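Local coordinates for protein D-alanyl-D-alanine carboxypeptidase (Vibrio cholerae, PDB 5TR7) that probably trims the terminal D-alanine from peptidoglycan precursor peptides, as a penicillin-binding serine carboxypeptidase of the S11 family, at residues K38-Y43 / A123-L128. Numbering follows the deposited sequence.
Sequences KMMTSY and AWASSL
Helix 37-50 of this beta-lactamase-like domain carries the SxxK lysine near its start and packs Met40 and Tyr43 on Trp124 and Ala125, near the C-terminal end of 114-127, and on Leu128 farther along the chain. The two short helical segments run nearly perpendicular, at 95°, with axes 10.9 Å apart, a spacing Met40 and Tyr43 span from one side. With CG anti to the backbone N (chi1 -178°), Tyr43 reaches across and turns its edge to the face of the Trp124 six-membered ring in an offset edge-to-face pair, planes at 67°; its CE1 lies 3.5 Å from Trp124 CE3. Leu128 comes from the opposite direction and sets CD1 over the phenol centre, 4.1 Å from the Tyr43 ring centroid, a CH-pi contact, while CD2 touches the hydroxyl oxygen. The bent chain of Met40 turns its terminal methyl toward 123-128, where CE rests on Ala125 CB (3.7 Å). The contact is apolar; Tyr43 OH finds its polar partners in Asp163 and Gln47. Lys38, the predicted proton acceptor, takes no part; its NZ hydrogen-bonds Ser35 OG, Asn100 OD1 and His139 O. Helix 150-163 also borders 37-50, through Leu156 on Met40 and Ala159 on Tyr43, and strand 196-205 packs against Met39.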
loop_
_atom_site.group_PDB
_atom_site.type_symbol
_atom_site.label_atom_id
_atom_site.label_comp_id
_atom_site.label_asym_id
_atom_site.label_seq_id
_atom_site.Cartn_x
_atom_site.Cartn_y
_atom_site.Cartn_z
ATOM N N LYS A 38 1.791 0.464 -4.408
ATOM C CA LYS A 38 1.656 -0.993 -4.269
ATOM C C LYS A 38 0.328 -1.389 -3.711
ATOM O O LYS A 38 -0.147 -2.516 -3.950
ATOM C CB LYS A 38 2.790 -1.601 -3.513
ATOM C CG LYS A 38 4.149 -1.377 -4.207
ATOM C CD LYS A 38 5.319 -2.066 -3.503
ATOM C CE LYS A 38 6.632 -1.904 -4.267
ATOM N NZ LYS A 38 7.200 -0.554 -4.139
ATOM N N MET A 39 -0.317 -0.480 -2.985
ATOM C CA MET A 39 -1.674 -0.782 -2.522
ATOM C C MET A 39 -2.611 -0.940 -3.719
ATOM O O MET A 39 -3.525 -1.812 -3.712
ATOM C CB MET A 39 -2.219 0.330 -1.629
ATOM C CG MET A 39 -1.543 0.391 -0.237
ATOM S SD MET A 39 -2.402 1.488 0.842
ATOM C CE MET A 39 -2.416 3.070 0.100
ATOM N N MET A 40 -2.393 -0.132 -4.760
ATOM C CA MET A 40 -3.308 -0.217 -5.918
ATOM C C MET A 40 -3.005 -1.516 -6.660
ATOM O O MET A 40 -3.889 -2.202 -7.135
ATOM C CB MET A 40 -3.231 1.005 -6.841
ATOM C CG MET A 40 -4.158 0.823 -8.079
ATOM S SD MET A 40 -5.938 0.591 -7.689
ATOM C CE MET A 40 -6.071 2.344 -7.242
ATOM N N THR A 41 -1.735 -1.867 -6.728
ATOM C CA THR A 41 -1.326 -3.098 -7.408
ATOM C C THR A 41 -1.939 -4.310 -6.723
ATOM O O THR A 41 -2.516 -5.202 -7.379
ATOM C CB THR A 41 0.201 -3.179 -7.449
ATOM O OG1 THR A 41 0.691 -2.128 -8.304
ATOM C CG2 THR A 41 0.686 -4.513 -7.976
ATOM N N SER A 42 -1.864 -4.327 -5.402
ATOM C CA SER A 42 -2.420 -5.456 -4.648
ATOM C C SER A 42 -3.953 -5.428 -4.752
ATOM O O SER A 42 -4.580 -6.478 -4.641
ATOM C CB SER A 42 -2.001 -5.461 -3.203
ATOM O OG SER A 42 -2.814 -4.565 -2.479
ATOM N N TYR A 43 -4.548 -4.245 -4.925
ATOM C CA TYR A 43 -5.997 -4.157 -5.030
ATOM C C TYR A 43 -6.418 -4.870 -6.310
ATOM O O TYR A 43 -7.328 -5.717 -6.292
ATOM C CB TYR A 43 -6.518 -2.696 -4.977
ATOM C CG TYR A 43 -8.047 -2.610 -5.033
ATOM C CD1 TYR A 43 -8.698 -2.603 -6.242
ATOM C CD2 TYR A 43 -8.835 -2.563 -3.870
ATOM C CE1 TYR A 43 -10.082 -2.624 -6.310
ATOM C CE2 TYR A 43 -10.231 -2.534 -3.941
ATOM C CZ TYR A 43 -10.856 -2.577 -5.156
ATOM O OH TYR A 43 -12.214 -2.571 -5.230
ATOM N N ALA A 123 -8.328 2.317 -14.140
ATOM C CA ALA A 123 -9.783 2.090 -14.265
ATOM C C ALA A 123 -10.318 1.798 -12.853
ATOM O O ALA A 123 -11.346 2.331 -12.437
ATOM C CB ALA A 123 -10.102 0.939 -15.201
ATOM N N TRP A 124 -9.591 1.006 -12.068
ATOM C CA TRP A 124 -10.068 0.777 -10.686
ATOM C C TRP A 124 -10.027 2.036 -9.831
ATOM O O TRP A 124 -10.960 2.303 -9.058
ATOM C CB TRP A 124 -9.348 -0.337 -9.983
ATOM C CG TRP A 124 -9.855 -1.701 -10.358
ATOM C CD1 TRP A 124 -9.244 -2.598 -11.176
ATOM C CD2 TRP A 124 -11.082 -2.320 -9.928
ATOM N NE1 TRP A 124 -10.013 -3.707 -11.301
ATOM C CE2 TRP A 124 -11.117 -3.595 -10.495
ATOM C CE3 TRP A 124 -12.149 -1.920 -9.105
ATOM C CZ2 TRP A 124 -12.206 -4.482 -10.305
ATOM C CZ3 TRP A 124 -13.220 -2.821 -8.896
ATOM C CH2 TRP A 124 -13.221 -4.069 -9.496
ATOM N N ALA A 125 -8.983 2.832 -9.992
ATOM C CA ALA A 125 -8.843 4.068 -9.222
ATOM C C ALA A 125 -10.053 4.957 -9.499
ATOM O O ALA A 125 -10.678 5.540 -8.594
ATOM C CB ALA A 125 -7.565 4.788 -9.629
ATOM N N SER A 126 -10.435 5.000 -10.760
ATOM C CA SER A 126 -11.581 5.814 -11.113
ATOM C C SER A 126 -12.896 5.285 -10.480
ATOM O O SER A 126 -13.663 6.030 -9.899
ATOM C CB SER A 126 -11.716 5.843 -12.616
ATOM O OG SER A 126 -12.734 6.667 -12.901
ATOM N N SER A 127 -13.129 3.989 -10.543
ATOM C CA SER A 127 -14.348 3.437 -10.003
ATOM C C SER A 127 -14.364 3.516 -8.470
ATOM O O SER A 127 -15.401 3.343 -7.847
ATOM C CB SER A 127 -14.523 2.020 -10.538
ATOM O OG SER A 127 -13.664 1.167 -9.865
ATOM N N LEU A 128 -13.202 3.711 -7.846
ATOM C CA LEU A 128 -13.166 3.875 -6.411
ATOM C C LEU A 128 -13.327 5.352 -6.011
ATOM O O LEU A 128 -13.381 5.602 -4.841
ATOM C CB LEU A 128 -11.877 3.356 -5.826
ATOM C CG LEU A 128 -11.623 1.841 -5.904
ATOM C CD1 LEU A 128 -10.237 1.449 -5.440
ATOM C CD2 LEU A 128 -12.686 1.009 -5.210
#